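Local atomic coordinates of sulfide-quinone reductase (Aquifex aeolicus, PDB entry 3HYW), a protein that oxidises hydrogen sulfide with FAD, passing the electrons to a membrane quinone and building up polysulfur that is probably released as rings. Residues A[74-86]-A[90-103]. Residues are numbered along the deposited sequence; the frame is centred on the assembly and turned at random.
Sequences INEKAESIDPDAN and TQSGKKIEYDYLVI. With FAD (flavin-adenine dinucleotide), chain G; SO4 (sulfate ion), chain N.
A78 and T90 face each other as an antiparallel non-hydrogen-bonded pair, CA to CA 4.3 Å, and beside them Q91 N gives a hydrogen bond to K77 O (2.9 Å). At the far end Y98 N bonds N86 O, also 2.9 Å, and between these two bonds the chain runs through the three-stranded antiparallel meander 78-82, 87-90, 95-97. T90 to G93 form a type I turn, and E76 reaches into it: its OE1 accepts from S92 N (3.0 Å), nearly along the C-O axis, and from S92 OG at 2.6 Å, the hydroxyl arriving on the syn side but 27° out of the carboxylate plane. A chi1 of 69° folds the S92 hydroxyl back over its own main chain, which lets OG and N close on the same oxygen. Alongside, the chains of K77 and Q91 pass each other at a slant, and a water links K77 N to Q91 OE1.

N86 crosses the Y98 ring over one face, its CB 4.1 Å from the ring centroid in a CH-pi contact, while L101 CB sits over the opposite face. N86 OD1 accepts a hydrogen bond from N288 ND2. Three apolar contacts are tip to tip: I74 CD1 on I96 CD1 at 3.6 Å, I81 CD1 on I103 CD1 at 3.8 Å, and I81 CG2 on L101 CD2.

A78 N gives a hydrogen bond to FAD N1A, and FAD N6A gives one to A78 O; K77 NZ, with K108 NZ and the backbone N of E258 and V259, binds a sulfate probably taken from the crystallisation liquor. The meander connects strands 71-74 and 100-103 of the parallel sheet in the FAD-binding Rossmann-type domain. I81, I96 and Y98 pack on strand 4-8 of that sheet, and Y100 and V102 on helix 314-332.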
loop_
_atom_site.group_PDB
_atom_site.type_symbol
_atom_site.label_atom_id
_atom_site.label_comp_id
_atom_site.label_asym_id
_atom_site.label_seq_id
_atom_site.Cartn_x
_atom_site.Cartn_y
_atom_site.Cartn_z
ATOM N N ILE A 74 40.336 23.012 24.058
ATOM C CA ILE A 74 41.573 22.333 23.707
ATOM C C ILE A 74 41.358 21.655 22.358
ATOM O O ILE A 74 40.598 20.692 22.253
ATOM C CB ILE A 74 42.002 21.306 24.793
ATOM C CG1 ILE A 74 42.257 22.022 26.126
ATOM C CG2 ILE A 74 43.265 20.534 24.349
ATOM C CD1 ILE A 74 42.393 21.100 27.317
ATOM N N ASN A 75 42.015 22.181 21.328
ATOM C CA ASN A 75 41.904 21.624 19.986
ATOM C C ASN A 75 42.882 20.465 19.806
ATOM O O ASN A 75 43.900 20.585 19.122
ATOM C CB ASN A 75 42.112 22.697 18.912
ATOM C CG ASN A 75 41.789 22.192 17.516
ATOM O OD1 ASN A 75 41.087 21.187 17.343
ATOM N ND2 ASN A 75 42.304 22.889 16.508
ATOM N N GLU A 76 42.555 19.353 20.455
ATOM C CA GLU A 76 43.329 18.123 20.387
ATOM C C GLU A 76 42.382 16.948 20.431
ATOM O O GLU A 76 41.279 17.043 20.969
ATOM C CB GLU A 76 44.241 17.999 21.601
ATOM C CG GLU A 76 45.493 18.801 21.556
ATOM C CD GLU A 76 46.498 18.293 22.563
ATOM O OE1 GLU A 76 47.066 17.205 22.326
ATOM O OE2 GLU A 76 46.714 18.972 23.588
ATOM N N LYS A 77 42.829 15.833 19.873
ATOM C CA LYS A 77 42.146 14.567 20.045
ATOM C C LYS A 77 42.370 14.073 21.474
ATOM O O LYS A 77 43.510 14.033 21.954
ATOM C CB LYS A 77 42.694 13.566 19.030
ATOM C CG LYS A 77 42.019 12.212 19.009
ATOM C CD LYS A 77 42.746 11.296 18.034
ATOM C CE LYS A 77 43.097 9.973 18.682
ATOM N NZ LYS A 77 43.553 8.957 17.681
ATOM N N ALA A 78 41.287 13.727 22.162
ATOM C CA ALA A 78 41.390 12.994 23.423
ATOM C C ALA A 78 41.807 11.554 23.120
ATOM O O ALA A 78 41.173 10.874 22.312
ATOM C CB ALA A 78 40.083 13.027 24.182
ATOM N N GLU A 79 42.886 11.112 23.759
ATOM C CA GLU A 79 43.524 9.834 23.443
ATOM C C GLU A 79 43.091 8.716 24.390
ATOM O O GLU A 79 42.777 7.609 23.950
ATOM C CB GLU A 79 45.050 9.997 23.458
ATOM C CG GLU A 79 45.843 8.743 23.130
ATOM C CD GLU A 79 47.344 8.977 23.180
ATOM O OE1 GLU A 79 47.909 9.091 24.298
ATOM O OE2 GLU A 79 47.963 9.033 22.097
ATOM N N SER A 80 43.087 8.999 25.687
ATOM C CA SER A 80 42.644 8.010 26.661
ATOM C C SER A 80 41.926 8.617 27.856
ATOM O O SER A 80 42.009 9.821 28.109
ATOM C CB SER A 80 43.808 7.104 27.110
ATOM O OG SER A 80 44.762 7.809 27.871
ATOM N N ILE A 81 41.206 7.761 28.573
ATOM C CA ILE A 81 40.489 8.130 29.782
ATOM C C ILE A 81 40.888 7.147 30.874
ATOM O O ILE A 81 40.805 5.929 30.684
ATOM C CB ILE A 81 38.950 8.060 29.577
ATOM C CG1 ILE A 81 38.488 9.055 28.504
ATOM C CG2 ILE A 81 38.208 8.289 30.898
ATOM C CD1 ILE A 81 37.097 8.770 27.944
ATOM N N ASP A 82 41.340 7.674 32.007
ATOM C CA ASP A 82 41.538 6.863 33.206
ATOM C C ASP A 82 40.428 7.220 34.199
ATOM O O ASP A 82 40.509 8.245 34.884
ATOM C CB ASP A 82 42.937 7.080 33.806
ATOM C CG ASP A 82 43.216 6.185 35.015
ATOM O OD1 ASP A 82 42.262 5.646 35.613
ATOM O OD2 ASP A 82 44.405 6.035 35.384
ATOM N N PRO A 83 39.383 6.375 34.272
ATOM C CA PRO A 83 38.200 6.672 35.085
ATOM C C PRO A 83 38.436 6.500 36.585
ATOM O O PRO A 83 37.675 7.038 37.387
ATOM C CB PRO A 83 37.170 5.656 34.590
ATOM C CG PRO A 83 37.971 4.515 34.108
ATOM C CD PRO A 83 39.270 5.072 33.590
ATOM N N ASP A 84 39.473 5.746 36.949
ATOM C CA ASP A 84 39.851 5.552 38.344
ATOM C C ASP A 84 40.610 6.763 38.869
ATOM O O ASP A 84 40.478 7.128 40.036
ATOM C CB ASP A 84 40.707 4.290 38.502
ATOM C CG ASP A 84 39.984 3.034 38.049
ATOM O OD1 ASP A 84 38.906 2.737 38.601
ATOM O OD2 ASP A 84 40.497 2.338 37.143
ATOM N N ALA A 85 41.402 7.376 37.994
ATOM C CA ALA A 85 42.187 8.557 38.339
ATOM C C ALA A 85 41.439 9.842 38.006
ATOM O O ALA A 85 41.915 10.934 38.316
ATOM C CB ALA A 85 43.523 8.528 37.616
ATOM N N ASN A 86 40.270 9.704 37.378
ATOM C CA ASN A 86 39.483 10.844 36.880
ATOM C C ASN A 86 40.290 11.758 35.961
ATOM O O ASN A 86 40.319 12.979 36.145
ATOM C CB ASN A 86 38.865 11.656 38.029
ATOM C CG ASN A 86 37.925 10.841 38.886
ATOM O OD1 ASN A 86 36.972 10.243 38.391
ATOM N ND2 ASN A 86 38.192 10.811 40.186
ATOM N N THR A 90 45.377 13.758 26.292
ATOM C CA THR A 90 45.283 14.124 24.881
ATOM C C THR A 90 46.406 13.478 24.070
ATOM O O THR A 90 47.335 12.897 24.637
ATOM C CB THR A 90 45.285 15.659 24.676
ATOM O OG1 THR A 90 46.519 16.207 25.150
ATOM C CG2 THR A 90 44.123 16.311 25.413
ATOM N N GLN A 91 46.315 13.592 22.746
ATOM C CA GLN A 91 47.295 13.007 21.832
ATOM C C GLN A 91 48.725 13.516 22.074
ATOM O O GLN A 91 49.682 12.756 21.951
ATOM C CB GLN A 91 46.865 13.242 20.380
ATOM C CG GLN A 91 47.548 12.337 19.358
ATOM C CD GLN A 91 46.707 12.105 18.107
ATOM O OE1 GLN A 91 45.991 12.995 17.642
ATOM N NE2 GLN A 91 46.796 10.896 17.555
ATOM N N SER A 92 48.858 14.793 22.430
ATOM C CA SER A 92 50.168 15.382 22.726
ATOM C C SER A 92 50.673 14.991 24.117
ATOM O O SER A 92 51.827 15.271 24.473
ATOM C CB SER A 92 50.131 16.905 22.582
ATOM O OG SER A 92 49.347 17.495 23.605
ATOM N N GLY A 93 49.805 14.352 24.901
ATOM C CA GLY A 93 50.180 13.811 26.204
ATOM C C GLY A 93 49.745 14.635 27.397
ATOM O O GLY A 93 50.051 14.285 28.535
ATOM N N LYS A 94 49.026 15.726 27.140
ATOM C CA LYS A 94 48.513 16.593 28.200
ATOM C C LYS A 94 47.482 15.862 29.076
ATOM O O LYS A 94 46.531 15.274 28.563
ATOM C CB LYS A 94 47.908 17.868 27.596
ATOM C CG LYS A 94 47.389 18.859 28.615
ATOM C CD LYS A 94 46.647 20.023 27.955
ATOM C CE LYS A 94 46.222 21.060 28.997
ATOM N NZ LYS A 94 47.372 21.520 29.836
ATOM N N LYS A 95 47.690 15.899 30.391
ATOM C CA LYS A 95 46.782 15.267 31.348
ATOM C C LYS A 95 45.815 16.285 31.928
ATOM O O LYS A 95 46.226 17.274 32.538
ATOM C CB LYS A 95 47.555 14.602 32.491
ATOM C CG LYS A 95 48.314 13.345 32.115
ATOM C CD LYS A 95 47.448 12.096 32.223
ATOM C CE LYS A 95 48.310 10.841 32.160
ATOM N NZ LYS A 95 47.502 9.616 31.924
ATOM N N ILE A 96 44.526 16.027 31.747
ATOM C CA ILE A 96 43.473 16.901 32.246
ATOM C C ILE A 96 42.639 16.138 33.274
ATOM O O ILE A 96 42.077 15.082 32.976
ATOM C CB ILE A 96 42.583 17.425 31.087
ATOM C CG1 ILE A 96 43.435 18.209 30.086
ATOM C CG2 ILE A 96 41.474 18.328 31.608
ATOM C CD1 ILE A 96 43.225 17.818 28.663
ATOM N N GLU A 97 42.577 16.672 34.488
ATOM C CA GLU A 97 41.812 16.055 35.562
ATOM C C GLU A 97 40.380 16.568 35.522
ATOM O O GLU A 97 40.130 17.705 35.107
ATOM C CB GLU A 97 42.466 16.350 36.914
ATOM C CG GLU A 97 42.208 15.299 37.979
ATOM C CD GLU A 97 43.426 15.053 38.839
ATOM O OE1 GLU A 97 44.309 14.277 38.409
ATOM O OE2 GLU A 97 43.500 15.629 39.948
ATOM N N TYR A 98 39.432 15.728 35.924
ATOM C CA TYR A 98 38.028 16.131 35.927
ATOM C C TYR A 98 37.302 15.699 37.193
ATOM O O TYR A 98 37.683 14.722 37.840
ATOM C CB TYR A 98 37.298 15.603 34.677
ATOM C CG TYR A 98 37.210 14.092 34.567
ATOM C CD1 TYR A 98 38.079 13.384 33.736
ATOM C CD2 TYR A 98 36.246 13.372 35.281
ATOM C CE1 TYR A 98 37.996 11.994 33.623
ATOM C CE2 TYR A 98 36.157 11.985 35.179
ATOM C CZ TYR A 98 37.033 11.304 34.349
ATOM O OH TYR A 98 36.954 9.937 34.254
ATOM N N ASP A 99 36.259 16.447 37.539
ATOM C CA ASP A 99 35.315 16.045 38.573
ATOM C C ASP A 99 34.169 15.278 37.914
ATOM O O ASP A 99 33.661 14.295 38.461
ATOM C CB ASP A 99 34.797 17.277 39.318
ATOM C CG ASP A 99 35.899 17.998 40.080
ATOM O OD1 ASP A 99 36.672 17.312 40.773
ATOM O OD2 ASP A 99 35.998 19.236 39.982
ATOM N N TYR A 100 33.774 15.742 36.731
ATOM C CA TYR A 100 32.784 15.049 35.902
ATOM C C TYR A 100 33.273 15.015 34.465
ATOM O O TYR A 100 33.941 15.945 34.018
ATOM C CB TYR A 100 31.421 15.745 35.974
ATOM C CG TYR A 100 30.882 15.901 37.375
ATOM C CD1 TYR A 100 29.980 14.979 37.906
ATOM C CD2 TYR A 100 31.275 16.974 38.174
ATOM C CE1 TYR A 100 29.499 15.121 39.206
ATOM C CE2 TYR A 100 30.808 17.121 39.467
ATOM C CZ TYR A 100 29.920 16.199 39.977
ATOM O OH TYR A 100 29.453 16.363 41.260
ATOM N N LEU A 101 32.936 13.943 33.749
ATOM C CA LEU A 101 33.333 13.778 32.354
ATOM C C LEU A 101 32.120 13.518 31.465
ATOM O O LEU A 101 31.295 12.660 31.772
ATOM C CB LEU A 101 34.327 12.615 32.206
ATOM C CG LEU A 101 34.743 12.229 30.781
ATOM C CD1 LEU A 101 35.705 13.259 30.214
ATOM C CD2 LEU A 101 35.353 10.844 30.718
ATOM N N VAL A 102 32.031 14.262 30.367
ATOM C CA VAL A 102 31.002 14.028 29.349
ATOM C C VAL A 102 31.661 13.545 28.053
ATOM O O VAL A 102 32.460 14.261 27.442
ATOM C CB VAL A 102 30.165 15.301 29.054
ATOM C CG1 VAL A 102 29.103 15.016 28.002
ATOM C CG2 VAL A 102 29.528 15.835 30.321
ATOM N N ILE A 103 31.316 12.331 27.642
ATOM C CA ILE A 103 31.830 11.770 26.397
ATOM C C ILE A 103 30.824 12.003 25.280
ATOM O O ILE A 103 29.689 11.512 25.338
ATOM C CB ILE A 103 32.179 10.264 26.531
ATOM C CG1 ILE A 103 33.100 10.044 27.740
ATOM C CG2 ILE A 103 32.818 9.746 25.222
ATOM C CD1 ILE A 103 33.289 8.599 28.146
HETATM P PA FAD G . 29.091 15.004 16.257
HETATM O O1A FAD G . 28.145 16.170 16.131
HETATM O O2A FAD G . 29.575 14.314 15.019
HETATM O O5B FAD G . 30.338 15.540 17.100
HETATM C C5B FAD G . 31.390 14.718 17.577
HETATM C C4B FAD G . 32.561 15.639 17.886
HETATM O O4B FAD G . 33.569 14.928 18.605
HETATM C C3B FAD G . 33.224 16.133 16.612
HETATM O O3B FAD G . 33.560 17.516 16.776
HETATM C C2B FAD G . 34.477 15.285 16.505
HETATM O O2B FAD G . 35.514 15.953 15.789
HETATM C C1B FAD G . 34.835 15.089 17.967
HETATM N N9A FAD G . 35.691 13.908 18.258
HETATM C C8A FAD G . 35.613 12.678 17.705
HETATM N N7A FAD G . 36.560 11.886 18.267
HETATM C C5A FAD G . 37.235 12.635 19.170
HETATM C C6A FAD G . 38.297 12.383 20.037
HETATM N N6A FAD G . 38.870 11.158 20.080
HETATM N N1A FAD G . 38.754 13.377 20.844
HETATM C C2A FAD G . 38.197 14.601 20.816
HETATM N N3A FAD G . 37.175 14.871 19.989
HETATM C C4A FAD G . 36.676 13.906 19.163
HETATM N N1 FAD G . 19.978 14.385 12.976
HETATM C C2 FAD G . 18.819 15.092 12.885
HETATM O O2 FAD G . 18.096 15.233 13.891
HETATM N N3 FAD G . 18.430 15.664 11.720
HETATM C C4 FAD G . 19.197 15.537 10.617
HETATM O O4 FAD G . 18.817 16.096 9.430
HETATM C C4X FAD G . 20.383 14.817 10.686
HETATM N N5 FAD G . 21.143 14.688 9.575
HETATM C C5X FAD G . 22.305 13.999 9.619
HETATM C C6 FAD G . 23.081 13.892 8.460
HETATM C C7 FAD G . 24.276 13.180 8.474
HETATM C C7M FAD G . 25.082 13.085 7.192
HETATM C C8 FAD G . 24.692 12.573 9.661
HETATM C C8M FAD G . 25.982 11.778 9.747
HETATM C C9 FAD G . 23.909 12.680 10.813
HETATM C C9A FAD G . 22.706 13.405 10.815
HETATM N N10 FAD G . 21.944 13.534 11.941
HETATM C C10 FAD G . 20.778 14.230 11.887
HETATM C "C1'" FAD G . 22.340 12.842 13.189
HETATM C "C2'" FAD G . 22.950 13.613 14.342
HETATM O "O2'" FAD G . 22.153 14.763 14.650
HETATM C "C3'" FAD G . 24.402 13.957 14.004
HETATM O "O3'" FAD G . 25.131 12.734 13.743
HETATM C "C4'" FAD G . 25.068 14.726 15.137
HETATM O "O4'" FAD G . 26.238 15.364 14.610
HETATM C "C5'" FAD G . 25.443 13.800 16.288
HETATM O "O5'" FAD G . 25.976 14.561 17.368
HETATM P P FAD G . 27.226 14.047 18.248
HETATM O O1P FAD G . 27.552 15.131 19.241
HETATM O O2P FAD G . 26.976 12.640 18.745
HETATM O O3P FAD G . 28.434 13.883 17.192
HETATM S S SO4 N . 39.691 7.893 18.508
HETATM O O1 SO4 N . 40.960 8.042 17.817
HETATM O O2 SO4 N . 39.083 6.650 18.040
HETATM O O3 SO4 N . 39.896 7.853 19.952
HETATM O O4 SO4 N . 38.839 9.029 18.162
HETATM O O HOH W 1 45.279 15.803 18.418
HETATM O O HOH W 2 35.563 8.555 36.270
#